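Long-range contacts in ribokinase (PDB 3RY7), which catalyses the ATP- and magnesium-dependent phosphorylation of ribose at O-5, yielding D-ribose 5-phosphate for nucleotide and amino-acid synthesis or the pentose phosphate pathway: residues Leu8-Phe16 against Val68-Phe76; Thr89-Phe98 against Ile109-Thr118. All coordinates share one frame; numbering follows the deposited sequence.

Contact 1: Leu8-Phe16 against Val68-Phe76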
ATOM      1  N   LEU A   8       7.633 -18.119 -19.211  1.00 19.05           N
ATOM      2  CA  LEU A   8       7.356 -17.690 -20.536  1.00 19.87           C
ATOM      3  C   LEU A   8       6.053 -16.970 -20.532  1.00 21.64           C
ATOM      4  O   LEU A   8       5.058 -17.549 -20.238  1.00 20.83           O
ATOM      5  CB  LEU A   8       7.288 -18.865 -21.472  1.00 20.86           C
ATOM      6  CG  LEU A   8       7.057 -18.508 -22.923  1.00 24.55           C
ATOM      7  CD1 LEU A   8       8.248 -17.923 -23.540  1.00 20.23           C
ATOM      8  CD2 LEU A   8       6.547 -19.647 -23.676  1.00 23.51           C
ATOM      9  N   GLY A   9       6.071 -15.690 -20.839  1.00 16.53           N
ATOM     10  CA  GLY A   9       4.818 -14.964 -20.815  1.00 18.33           C
ATOM     11  C   GLY A   9       4.873 -13.475 -21.082  1.00 21.49           C
ATOM     12  O   GLY A   9       5.852 -12.947 -21.622  1.00 17.51           O
ATOM     13  N   SER A  10       3.792 -12.804 -20.698  1.00 16.02           N
ATOM     14  CA  SER A  10       3.526 -11.440 -21.118  1.00 17.45           C
ATOM     15  C   SER A  10       4.105 -10.381 -20.183  1.00 20.35           C
ATOM     16  O   SER A  10       4.195 -10.571 -18.966  1.00 20.55           O
ATOM     17  CB  SER A  10       2.018 -11.240 -21.198  1.00 24.46           C
ATOM     18  OG  SER A  10       1.427 -11.457 -19.921  1.00 17.57           O
ATOM     19  N   THR A  11       4.483  -9.258 -20.770  1.00 22.42           N
ATOM     20  CA  THR A  11       4.749  -8.042 -20.007  1.00 17.51           C
ATOM     21  C   THR A  11       3.812  -6.968 -20.525  1.00 21.69           C
ATOM     22  O   THR A  11       3.732  -6.744 -21.741  1.00 20.46           O
ATOM     23  CB  THR A  11       6.203  -7.576 -20.164  1.00 20.55           C
ATOM     24  OG1 THR A  11       7.079  -8.554 -19.596  1.00 17.72           O
ATOM     25  CG2 THR A  11       6.418  -6.234 -19.437  1.00 18.64           C
ATOM     26  N   ASN A  12       3.078  -6.334 -19.612  1.00 18.96           N
ATOM     27  CA  ASN A  12       2.106  -5.315 -19.979  1.00 19.10           C
ATOM     28  C   ASN A  12       2.405  -4.013 -19.253  1.00 23.13           C
ATOM     29  O   ASN A  12       2.891  -4.035 -18.126  1.00 19.22           O
ATOM     30  CB  ASN A  12       0.687  -5.744 -19.581  1.00 19.19           C
ATOM     31  CG  ASN A  12       0.071  -6.755 -20.535  1.00 23.40           C
ATOM     32  OD1 ASN A  12       0.517  -6.915 -21.678  1.00 17.14           O
ATOM     33  ND2 ASN A  12      -0.992  -7.426 -20.073  1.00 20.57           N
ATOM     34  N   VAL A  13       2.105  -2.881 -19.881  1.00 21.03           N
ATOM     35  CA  VAL A  13       2.030  -1.642 -19.124  1.00 21.64           C
ATOM     36  C   VAL A  13       0.557  -1.374 -18.827  1.00 18.19           C
ATOM     37  O   VAL A  13      -0.232  -1.149 -19.736  1.00 19.51           O
ATOM     38  CB  VAL A  13       2.698  -0.468 -19.858  1.00 25.93           C
ATOM     39  CG1 VAL A  13       2.507   0.822 -19.073  1.00 21.54           C
ATOM     40  CG2 VAL A  13       4.185  -0.769 -20.087  1.00 22.46           C
ATOM     41  N   ASP A  14       0.188  -1.453 -17.550  1.00 20.92           N
ATOM     42  CA  ASP A  14      -1.186  -1.196 -17.131  1.00 23.86           C
ATOM     43  C   ASP A  14      -1.447   0.306 -16.970  1.00 25.76           C
ATOM     44  O   ASP A  14      -0.796   0.972 -16.180  1.00 27.46           O
ATOM     45  CB  ASP A  14      -1.470  -1.893 -15.798  1.00 23.98           C
ATOM     46  CG  ASP A  14      -1.429  -3.419 -15.893  1.00 33.84           C
ATOM     47  OD1 ASP A  14      -1.364  -3.975 -17.018  1.00 26.84           O
ATOM     48  OD2 ASP A  14      -1.474  -4.060 -14.823  1.00 36.10           O
ATOM     49  N   GLN A  15      -2.398   0.829 -17.729  1.00 25.83           N
ATOM     50  CA  GLN A  15      -2.833   2.206 -17.563  1.00 26.95           C
ATOM     51  C   GLN A  15      -4.093   2.318 -16.729  1.00 26.36           C
ATOM     52  O   GLN A  15      -5.179   1.993 -17.195  1.00 25.31           O
ATOM     53  CB  GLN A  15      -3.112   2.843 -18.905  1.00 30.57           C
ATOM     54  CG  GLN A  15      -2.182   3.977 -19.182  1.00 41.94           C
ATOM     55  CD  GLN A  15      -0.873   3.466 -19.695  1.00 37.50           C
ATOM     56  OE1 GLN A  15       0.193   3.828 -19.202  1.00 38.34           O
ATOM     57  NE2 GLN A  15      -0.945   2.600 -20.688  1.00 37.44           N
ATOM     58  N   PHE A  16      -3.943   2.816 -15.513  1.00 26.34           N
ATOM     59  CA  PHE A  16      -5.066   2.959 -14.590  1.00 36.37           C
ATOM     60  C   PHE A  16      -5.671   4.363 -14.586  1.00 33.15           C
ATOM     61  O   PHE A  16      -4.971   5.352 -14.339  1.00 28.79           O
ATOM     62  CB  PHE A  16      -4.621   2.603 -13.177  1.00 34.93           C
ATOM     63  CG  PHE A  16      -4.437   1.134 -12.954  1.00 34.78           C
ATOM     64  CD1 PHE A  16      -5.487   0.363 -12.469  1.00 41.78           C
ATOM     65  CD2 PHE A  16      -3.216   0.520 -13.221  1.00 33.46           C
ATOM     66  CE1 PHE A  16      -5.326  -0.997 -12.250  1.00 41.19           C
ATOM     67  CE2 PHE A  16      -3.044  -0.837 -13.002  1.00 35.21           C
ATOM     68  CZ  PHE A  16      -4.107  -1.599 -12.512  1.00 35.02           C
ATOM     69  N   VAL A  68       8.314   1.753 -23.369  1.00 20.31           N
ATOM     70  CA  VAL A  68       7.296   2.037 -22.360  1.00 22.30           C
ATOM     71  C   VAL A  68       7.377   1.115 -21.145  1.00 29.54           C
ATOM     72  O   VAL A  68       6.852   1.442 -20.089  1.00 29.22           O
ATOM     73  CB  VAL A  68       5.860   2.040 -22.928  1.00 23.33           C
ATOM     74  CG1 VAL A  68       5.646   3.233 -23.855  1.00 27.30           C
ATOM     75  CG2 VAL A  68       5.547   0.754 -23.651  1.00 23.13           C
ATOM     76  N   ALA A  69       8.037  -0.030 -21.282  1.00 23.88           N
ATOM     77  CA  ALA A  69       8.191  -0.947 -20.148  1.00 25.94           C
ATOM     78  C   ALA A  69       9.596  -0.922 -19.560  1.00 30.74           C
ATOM     79  O   ALA A  69       9.963  -1.806 -18.792  1.00 27.48           O
ATOM     80  CB  ALA A  69       7.821  -2.361 -20.553  1.00 23.23           C
ATOM     81  N   ASP A  70      10.386   0.087 -19.920  1.00 28.43           N
ATOM     82  CA  ASP A  70      11.747   0.178 -19.410  1.00 25.40           C
ATOM     83  C   ASP A  70      11.763   0.220 -17.880  1.00 28.67           C
ATOM     84  O   ASP A  70      12.720  -0.240 -17.251  1.00 33.61           O
ATOM     85  CB  ASP A  70      12.481   1.400 -19.979  1.00 32.07           C
ATOM     86  CG  ASP A  70      12.946   1.199 -21.420  1.00 36.27           C
ATOM     87  OD1 ASP A  70      12.749   0.103 -21.995  1.00 30.14           O
ATOM     88  OD2 ASP A  70      13.525   2.151 -21.982  1.00 42.60           O
ATOM     89  N   PHE A  71      10.718   0.774 -17.270  1.00 24.62           N
ATOM     90  CA  PHE A  71      10.715   0.839 -15.815  1.00 28.50           C
ATOM     91  C   PHE A  71      10.487  -0.547 -15.235  1.00 30.55           C
ATOM     92  O   PHE A  71      11.011  -0.878 -14.170  1.00 30.14           O
ATOM     93  CB  PHE A  71       9.703   1.851 -15.277  1.00 26.37           C
ATOM     94  CG  PHE A  71       8.271   1.437 -15.434  1.00 29.57           C
ATOM     95  CD1 PHE A  71       7.575   1.720 -16.601  1.00 28.76           C
ATOM     96  CD2 PHE A  71       7.608   0.796 -14.401  1.00 28.62           C
ATOM     97  CE1 PHE A  71       6.248   1.357 -16.744  1.00 27.25           C
ATOM     98  CE2 PHE A  71       6.283   0.429 -14.534  1.00 29.77           C
ATOM     99  CZ  PHE A  71       5.599   0.705 -15.710  1.00 25.79           C
ATOM    100  N   ILE A  72       9.721  -1.359 -15.953  1.00 29.05           N
ATOM    101  CA  ILE A  72       9.518  -2.746 -15.564  1.00 26.25           C
ATOM    102  C   ILE A  72      10.820  -3.525 -15.647  1.00 26.47           C
ATOM    103  O   ILE A  72      11.149  -4.275 -14.751  1.00 30.17           O
ATOM    104  CB  ILE A  72       8.447  -3.429 -16.439  1.00 27.83           C
ATOM    105  CG1 ILE A  72       7.174  -2.575 -16.481  1.00 23.41           C
ATOM    106  CG2 ILE A  72       8.168  -4.839 -15.925  1.00 21.91           C
ATOM    107  CD1 ILE A  72       6.070  -3.128 -17.415  1.00 19.89           C
ATOM    108  N   LEU A  73      11.574  -3.332 -16.724  1.00 30.17           N
ATOM    109  CA  LEU A  73      12.847  -4.027 -16.870  1.00 29.80           C
ATOM    110  C   LEU A  73      13.756  -3.734 -15.681  1.00 33.57           C
ATOM    111  O   LEU A  73      14.491  -4.607 -15.208  1.00 31.50           O
ATOM    112  CB  LEU A  73      13.536  -3.639 -18.177  1.00 28.83           C
ATOM    113  CG  LEU A  73      12.735  -3.878 -19.465  1.00 40.56           C
ATOM    114  CD1 LEU A  73      13.503  -3.431 -20.710  1.00 33.13           C
ATOM    115  CD2 LEU A  73      12.331  -5.330 -19.586  1.00 33.82           C
ATOM    116  N   GLU A  74      13.707  -2.500 -15.193  1.00 35.35           N
ATOM    117  CA  GLU A  74      14.475  -2.153 -14.005  1.00 37.63           C
ATOM    118  C   GLU A  74      14.008  -2.960 -12.793  1.00 33.56           C
ATOM    119  O   GLU A  74      14.813  -3.429 -11.988  1.00 34.38           O
ATOM    120  CB  GLU A  74      14.393  -0.651 -13.725  1.00 37.74           C
ATOM    121  CG  GLU A  74      15.712   0.069 -13.943  1.00 54.62           C
ATOM    122  CD  GLU A  74      16.849  -0.509 -13.099  1.00 56.20           C
ATOM    123  OE1 GLU A  74      16.735  -0.539 -11.844  1.00 59.17           O
ATOM    124  OE2 GLU A  74      17.868  -0.921 -13.700  1.00 60.51           O
ATOM    125  N   ASP A  75      12.697  -3.123 -12.660  1.00 36.35           N
ATOM    126  CA  ASP A  75      12.167  -3.925 -11.565  1.00 32.07           C
ATOM    127  C   ASP A  75      12.605  -5.380 -11.697  1.00 34.66           C
ATOM    128  O   ASP A  75      12.904  -6.035 -10.692  1.00 34.62           O
ATOM    129  CB  ASP A  75      10.646  -3.794 -11.477  1.00 33.27           C
ATOM    130  CG  ASP A  75      10.211  -2.423 -10.988  1.00 37.85           C
ATOM    131  OD1 ASP A  75      10.931  -1.849 -10.145  1.00 36.60           O
ATOM    132  OD2 ASP A  75       9.168  -1.915 -11.456  1.00 35.65           O
ATOM    133  N   PHE A  76      12.668  -5.876 -12.932  1.00 31.07           N
ATOM    134  CA  PHE A  76      13.140  -7.236 -13.162  1.00 32.94           C
ATOM    135  C   PHE A  76      14.563  -7.363 -12.622  1.00 34.58           C
ATOM    136  O   PHE A  76      14.887  -8.318 -11.902  1.00 31.50           O
ATOM    137  CB  PHE A  76      13.111  -7.612 -14.651  1.00 26.29           C
ATOM    138  CG  PHE A  76      11.718  -7.775 -15.223  1.00 27.82           C
ATOM    139  CD1 PHE A  76      10.628  -7.987 -14.395  1.00 22.88           C
ATOM    140  CD2 PHE A  76      11.510  -7.743 -16.594  1.00 24.15           C
ATOM    141  CE1 PHE A  76       9.357  -8.146 -14.926  1.00 24.47           C
ATOM    142  CE2 PHE A  76      10.237  -7.909 -17.135  1.00 21.62           C
ATOM    143  CZ  PHE A  76       9.161  -8.113 -16.301  1.00 22.86           C
TER

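Contact 2: Thr89-Phe98 against Ile109-Thr118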
ATOM      1  N   THR A  89      10.809  -5.901 -30.173  1.00 24.57           N
ATOM      2  CA  THR A  89      10.392  -5.910 -31.558  1.00 23.13           C
ATOM      3  C   THR A  89       9.757  -4.577 -31.935  1.00 27.23           C
ATOM      4  O   THR A  89       9.102  -3.931 -31.101  1.00 26.30           O
ATOM      5  CB  THR A  89       9.377  -7.002 -31.832  1.00 24.07           C
ATOM      6  OG1 THR A  89       9.065  -6.995 -33.223  1.00 21.81           O
ATOM      7  CG2 THR A  89       8.091  -6.786 -31.030  1.00 18.08           C
ATOM      8  N   ALA A  90       9.962  -4.178 -33.190  1.00 22.55           N
ATOM      9  CA  ALA A  90       9.368  -2.959 -33.733  1.00 32.56           C
ATOM     10  C   ALA A  90       8.085  -3.325 -34.451  1.00 27.30           C
ATOM     11  O   ALA A  90       7.362  -2.466 -34.917  1.00 31.91           O
ATOM     12  CB  ALA A  90      10.329  -2.277 -34.691  1.00 36.36           C
ATOM     13  N   GLU A  91       7.806  -4.621 -34.510  1.00 28.79           N
ATOM     14  CA  GLU A  91       6.596  -5.139 -35.135  1.00 28.79           C
ATOM     15  C   GLU A  91       5.312  -4.671 -34.443  1.00 28.08           C
ATOM     16  O   GLU A  91       4.248  -4.571 -35.066  1.00 27.73           O
ATOM     17  CB  GLU A  91       6.648  -6.670 -35.129  1.00 33.00           C
ATOM     18  CG  GLU A  91       5.340  -7.369 -35.562  1.00 32.96           C
ATOM     19  CD  GLU A  91       5.503  -8.889 -35.717  1.00 35.78           C
ATOM     20  OE1 GLU A  91       4.547  -9.558 -36.176  1.00 46.24           O
ATOM     21  OE2 GLU A  91       6.592  -9.407 -35.377  1.00 38.92           O
ATOM     22  N   ALA A  92       5.403  -4.421 -33.143  1.00 22.81           N
ATOM     23  CA  ALA A  92       4.231  -4.037 -32.367  1.00 25.30           C
ATOM     24  C   ALA A  92       4.692  -3.225 -31.171  1.00 20.96           C
ATOM     25  O   ALA A  92       5.839  -3.333 -30.744  1.00 22.27           O
ATOM     26  CB  ALA A  92       3.441  -5.282 -31.903  1.00 21.90           C
ATOM     27  N   LYS A  93       3.795  -2.404 -30.642  1.00 22.23           N
ATOM     28  CA  LYS A  93       4.078  -1.691 -29.425  1.00 20.87           C
ATOM     29  C   LYS A  93       4.022  -2.674 -28.256  1.00 17.50           C
ATOM     30  O   LYS A  93       3.475  -3.769 -28.376  1.00 17.29           O
ATOM     31  CB  LYS A  93       3.082  -0.554 -29.269  1.00 27.72           C
ATOM     32  CG  LYS A  93       3.162   0.461 -30.404  1.00 28.68           C
ATOM     33  CD  LYS A  93       2.026   1.457 -30.309  1.00 34.84           C
ATOM     34  CE  LYS A  93       0.677   0.734 -30.264  1.00 38.46           C
ATOM     35  NZ  LYS A  93       0.097   0.487 -31.627  1.00 38.25           N
ATOM     36  N   THR A  94       4.626  -2.303 -27.140  1.00 18.26           N
ATOM     37  CA  THR A  94       4.558  -3.138 -25.955  1.00 19.95           C
ATOM     38  C   THR A  94       3.110  -3.414 -25.569  1.00 21.42           C
ATOM     39  O   THR A  94       2.236  -2.562 -25.739  1.00 20.53           O
ATOM     40  CB  THR A  94       5.298  -2.492 -24.797  1.00 22.38           C
ATOM     41  OG1 THR A  94       6.651  -2.282 -25.206  1.00 21.87           O
ATOM     42  CG2 THR A  94       5.255  -3.394 -23.554  1.00 18.85           C
ATOM     43  N   GLY A  95       2.852  -4.626 -25.091  1.00 22.97           N
ATOM     44  CA  GLY A  95       1.517  -4.996 -24.643  1.00 21.85           C
ATOM     45  C   GLY A  95       1.046  -4.039 -23.556  1.00 19.34           C
ATOM     46  O   GLY A  95       1.855  -3.555 -22.767  1.00 18.25           O
ATOM     47  N   GLN A  96      -0.257  -3.775 -23.520  1.00 17.09           N
ATOM     48  CA  GLN A  96      -0.825  -2.813 -22.578  1.00 21.53           C
ATOM     49  C   GLN A  96      -2.219  -3.206 -22.096  1.00 26.49           C
ATOM     50  O   GLN A  96      -2.992  -3.856 -22.818  1.00 27.07           O
ATOM     51  CB  GLN A  96      -0.899  -1.426 -23.223  1.00 16.03           C
ATOM     52  CG  GLN A  96       0.450  -0.860 -23.528  1.00 18.67           C
ATOM     53  CD  GLN A  96       0.379   0.284 -24.508  1.00 25.30           C
ATOM     54  OE1 GLN A  96      -0.318   1.266 -24.269  1.00 25.52           O
ATOM     55  NE2 GLN A  96       1.115   0.173 -25.612  1.00 24.08           N
ATOM     56  N   ALA A  97      -2.543  -2.797 -20.875  1.00 19.83           N
ATOM     57  CA  ALA A  97      -3.899  -2.944 -20.377  1.00 25.15           C
ATOM     58  C   ALA A  97      -4.450  -1.578 -19.970  1.00 24.59           C
ATOM     59  O   ALA A  97      -3.755  -0.758 -19.352  1.00 24.83           O
ATOM     60  CB  ALA A  97      -3.942  -3.921 -19.203  1.00 24.60           C
ATOM     61  N   PHE A  98      -5.705  -1.350 -20.319  1.00 25.77           N
ATOM     62  CA  PHE A  98      -6.374  -0.101 -20.002  1.00 28.81           C
ATOM     63  C   PHE A  98      -7.495  -0.401 -19.016  1.00 35.64           C
ATOM     64  O   PHE A  98      -8.505  -1.033 -19.356  1.00 33.83           O
ATOM     65  CB  PHE A  98      -6.865   0.539 -21.290  1.00 25.60           C
ATOM     66  CG  PHE A  98      -5.802   0.580 -22.370  1.00 28.72           C
ATOM     67  CD1 PHE A  98      -5.755  -0.390 -23.359  1.00 25.60           C
ATOM     68  CD2 PHE A  98      -4.817   1.574 -22.360  1.00 33.44           C
ATOM     69  CE1 PHE A  98      -4.767  -0.360 -24.350  1.00 28.43           C
ATOM     70  CE2 PHE A  98      -3.817   1.610 -23.344  1.00 28.72           C
ATOM     71  CZ  PHE A  98      -3.797   0.640 -24.338  1.00 24.91           C
ATOM     72  N   ILE A 109     -11.401  -3.864 -17.559  1.00 47.98           N
ATOM     73  CA  ILE A 109     -10.108  -3.969 -18.245  1.00 39.76           C
ATOM     74  C   ILE A 109     -10.186  -4.309 -19.734  1.00 37.19           C
ATOM     75  O   ILE A 109     -10.936  -5.194 -20.137  1.00 39.92           O
ATOM     76  CB  ILE A 109      -9.201  -5.002 -17.562  1.00 38.72           C
ATOM     77  CG1 ILE A 109      -8.974  -4.624 -16.102  1.00 38.53           C
ATOM     78  CG2 ILE A 109      -7.876  -5.097 -18.295  1.00 37.14           C
ATOM     79  CD1 ILE A 109      -9.746  -5.455 -15.123  1.00 43.64           C
ATOM     80  N   TYR A 110      -9.418  -3.588 -20.548  1.00 36.40           N
ATOM     81  CA  TYR A 110      -9.146  -4.001 -21.924  1.00 33.28           C
ATOM     82  C   TYR A 110      -7.668  -4.355 -22.076  1.00 34.55           C
ATOM     83  O   TYR A 110      -6.799  -3.658 -21.541  1.00 33.42           O
ATOM     84  CB  TYR A 110      -9.482  -2.905 -22.918  1.00 29.47           C
ATOM     85  CG  TYR A 110     -10.900  -2.443 -22.886  1.00 40.88           C
ATOM     86  CD1 TYR A 110     -11.287  -1.398 -22.063  1.00 41.98           C
ATOM     87  CD2 TYR A 110     -11.853  -3.020 -23.708  1.00 41.32           C
ATOM     88  CE1 TYR A 110     -12.596  -0.944 -22.057  1.00 46.18           C
ATOM     89  CE2 TYR A 110     -13.160  -2.586 -23.706  1.00 45.60           C
ATOM     90  CZ  TYR A 110     -13.532  -1.546 -22.877  1.00 47.85           C
ATOM     91  OH  TYR A 110     -14.837  -1.103 -22.870  1.00 51.05           O
ATOM     92  N   VAL A 111      -7.383  -5.430 -22.809  1.00 33.01           N
ATOM     93  CA  VAL A 111      -6.010  -5.895 -22.977  1.00 31.02           C
ATOM     94  C   VAL A 111      -5.580  -5.835 -24.446  1.00 30.54           C
ATOM     95  O   VAL A 111      -6.257  -6.343 -25.334  1.00 31.38           O
ATOM     96  CB  VAL A 111      -5.800  -7.318 -22.418  1.00 35.38           C
ATOM     97  CG1 VAL A 111      -4.400  -7.819 -22.758  1.00 27.33           C
ATOM     98  CG2 VAL A 111      -6.030  -7.340 -20.907  1.00 28.42           C
ATOM     99  N   TYR A 112      -4.461  -5.168 -24.681  1.00 26.61           N
ATOM    100  CA  TYR A 112      -3.867  -5.095 -26.002  1.00 26.13           C
ATOM    101  C   TYR A 112      -2.686  -6.038 -25.996  1.00 21.18           C
ATOM    102  O   TYR A 112      -1.762  -5.882 -25.185  1.00 21.24           O
ATOM    103  CB  TYR A 112      -3.418  -3.667 -26.297  1.00 20.22           C
ATOM    104  CG  TYR A 112      -2.456  -3.517 -27.458  1.00 22.95           C
ATOM    105  CD1 TYR A 112      -2.847  -3.806 -28.767  1.00 21.87           C
ATOM    106  CD2 TYR A 112      -1.161  -3.068 -27.241  1.00 18.55           C
ATOM    107  CE1 TYR A 112      -1.948  -3.654 -29.822  1.00 21.41           C
ATOM    108  CE2 TYR A 112      -0.277  -2.903 -28.271  1.00 17.91           C
ATOM    109  CZ  TYR A 112      -0.660  -3.193 -29.553  1.00 21.13           C
ATOM    110  OH  TYR A 112       0.261  -3.020 -30.557  1.00 27.69           O
ATOM    111  N   GLY A 113      -2.744  -7.047 -26.872  1.00 26.98           N
ATOM    112  CA  GLY A 113      -1.702  -8.058 -26.938  1.00 22.69           C
ATOM    113  C   GLY A 113      -0.343  -7.479 -27.277  1.00 17.51           C
ATOM    114  O   GLY A 113       0.651  -7.785 -26.612  1.00 17.30           O
ATOM    115  N   GLY A 114      -0.301  -6.642 -28.310  1.00 21.78           N
ATOM    116  CA  GLY A 114       0.937  -6.002 -28.728  1.00 18.71           C
ATOM    117  C   GLY A 114       2.068  -6.990 -28.935  1.00 17.81           C
ATOM    118  O   GLY A 114       1.841  -8.089 -29.440  1.00 20.89           O
ATOM    119  N   ALA A 115       3.275  -6.600 -28.536  1.00 15.98           N
ATOM    120  CA  ALA A 115       4.479  -7.428 -28.710  1.00 19.10           C
ATOM    121  C   ALA A 115       4.341  -8.840 -28.131  1.00 21.11           C
ATOM    122  O   ALA A 115       4.913  -9.780 -28.679  1.00 22.12           O
ATOM    123  CB  ALA A 115       5.701  -6.733 -28.106  1.00 17.26           C
ATOM    124  N   ASN A 116       3.614  -8.971 -27.017  1.00 19.75           N
ATOM    125  CA  ASN A 116       3.385 -10.276 -26.401  1.00 21.28           C
ATOM    126  C   ASN A 116       2.827 -11.286 -27.395  1.00 14.75           C
ATOM    127  O   ASN A 116       3.263 -12.431 -27.429  1.00 17.22           O
ATOM    128  CB  ASN A 116       2.428 -10.192 -25.200  1.00 15.63           C
ATOM    129  CG  ASN A 116       2.954  -9.314 -24.084  1.00 16.08           C
ATOM    130  OD1 ASN A 116       4.066  -9.505 -23.580  1.00 16.15           O
ATOM    131  ND2 ASN A 116       2.139  -8.345 -23.671  1.00 17.56           N
ATOM    132  N   MET A 117       1.860 -10.856 -28.185  1.00 18.93           N
ATOM    133  CA  MET A 117       1.195 -11.741 -29.136  1.00 18.06           C
ATOM    134  C   MET A 117       1.913 -11.837 -30.487  1.00 26.23           C
ATOM    135  O   MET A 117       1.374 -12.386 -31.448  1.00 20.59           O
ATOM    136  CB  MET A 117      -0.271 -11.337 -29.300  1.00 18.25           C
ATOM    137  CG  MET A 117      -1.072 -11.532 -28.000  1.00 19.63           C
ATOM    138  SD  MET A 117      -1.018 -13.259 -27.447  1.00 24.02           S
ATOM    139  CE  MET A 117      -2.053 -14.028 -28.675  1.00 30.33           C
ATOM    140  N   THR A 118       3.134 -11.314 -30.561  1.00 24.13           N
ATOM    141  CA  THR A 118       3.961 -11.584 -31.737  1.00 23.30           C
ATOM    142  C   THR A 118       5.062 -12.614 -31.421  1.00 26.08           C
ATOM    143  O   THR A 118       5.910 -12.901 -32.268  1.00 25.27           O
ATOM    144  CB  THR A 118       4.620 -10.301 -32.278  1.00 24.34           C
ATOM    145  OG1 THR A 118       5.659  -9.881 -31.383  1.00 19.67           O
ATOM    146  CG2 THR A 118       3.566  -9.178 -32.458  1.00 23.44           C
TER
HETATM  147  O   HOH W   1       6.827 -12.132 -34.833  1.00 39.88           O
HETATM  148  O   HOH W   2       1.666  -1.745 -33.150  1.00 43.94           O

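Contact 1: Leu8-Phe16 against Val68-Phe76
Val-13 CG2 and Ile-72 CD1 meet 4.0 Å apart where strand 12-16 passes helix 70-76, a worked example of strand-to-helix packing through a few branched side chains. The same CG2 methyl lies against the turn that leads into the helix, 3.5 Å from the carbonyl O of Val-68, with CB of Ala-69 as near as the isoleucine. Because CG1 takes the position anti to the backbone N (chi1 176°), the two methyls of Val-13 serve different neighbours: CG2 meets the turn, while CG1 comes loosely to the edge of the Phe-71 ring, 4.4 Å from CE1. Ile-72 reaches toward Thr-11 and the start of the strand. Its CD1 meets Thr-11 CG2 tip to tip at 3.7 Å and also rests 3.4 Å from the backbone O of Asn-12. The other branch of Thr-11 is polar: OG1 lies in the plane of the Phe-76 ring, at its edge, 3.9 Å from CZ, and is hydrogen-bonded to OG1 of Thr-61.

CG1 of Ile-72 sits over one face of the Phe-71 ring, toward its rim. Ala-69 is the N-cap of helix 70-78, its carbonyl O accepting from Leu-73 N at 3.0 Å. Farther out, the Phe-76 ring meets Phe-59 with the two planes roughly perpendicular, and Gln-292 of the second subunit packs on Ile-72. The axes of strand 12-16 and helix 70-76 pass 9.6 Å apart at 118°.

The CB of Asn-12 points away from the helix, and OD1 of Asp-14 hydrogen-bonds a bound glycerol. Residues Asn-12, Val-13 and Asp-14 probably bind substrate; the helix thus lies on the side of the strand away from the Asn-12 side chain, consistent with packing behind the probable sugar site, where the central sheet gives way to the small lid sheet of the PfkB-family ribokinase fold.

Contact 2: Thr89-Phe98 against Ile109-Thr118
Tyr-112 N donates to Gln-96 O in the shortest hydrogen bond between the two segments, 2.7 Å, nearly straight and almost along the C=O axis. It belongs to the regular bonding of a beta hairpin, here strands 95-101 and 107-112 at one side of the lid sheet. Gln-96 with Tyr-112 and Phe-98 with Tyr-110 are antiparallel hydrogen-bonded pairs; between them, Ala-97 and Val-111 form a non-hydrogen-bonded pair whose side chains lie on the other face. The carbonyl O of Tyr-110 accepts from Phe-98 N at 2.8 Å, and the CA of Ala-97 adds a CA-H...O contact to it at 3.2 Å.

Tyr-112 carries the contact past the strand ends. With its CG anti to the backbone N (chi1 164°), the ring runs back toward the loop before strand 95-101. Its edge comes to the carbonyl O of Thr-94, 3.6 Å from CE2, while Gly-114 N sits over the centre of one face. That same Thr-94 carbonyl accepts from NE2 of Gln-96. Lys-93 crosses Tyr-112 at about a right angle, and a water joins its NZ to the tyrosine OH.

Beyond the strands, Lys-93 O receives the N-H of Ala-115 at 2.8 Å, tying the loop to a short 3-10 segment. The methyl of Ala-92 packs there against Gly-114 and Thr-118. Glu-91, extended beyond CG, and Thr-118 come at each other from opposite directions, CD meeting CB and CG2, and a water donates both to Glu-91 OE2 and to Thr-118 O, each at 2.8 Å.

Overall arrangement
The two contacts follow one another along the chain, contact 1 closing before contact 2 opens, and their centres are about 11 Å apart, on the same side of the chain's centre. They share the four-stranded lid sheet, in which strand 12-18 of contact 1 lies beside strand 95-101 of contact 2. A probable hydrogen bond from Gln-15 N to Ala-97 O, 2.6 Å, joins these neighbours, and another from Thr-11 N to Asn-116 OD1, 2.9 Å, links the residue just before the strand to the 3-10 segment that follows the hairpin. One contact sets helix 70-78 against strand 12-18, whereas the other pairs 95-101 with the edge strand 107-112; both probably lie beside the ribose pocket, since Asn-116 is next to Asn-12.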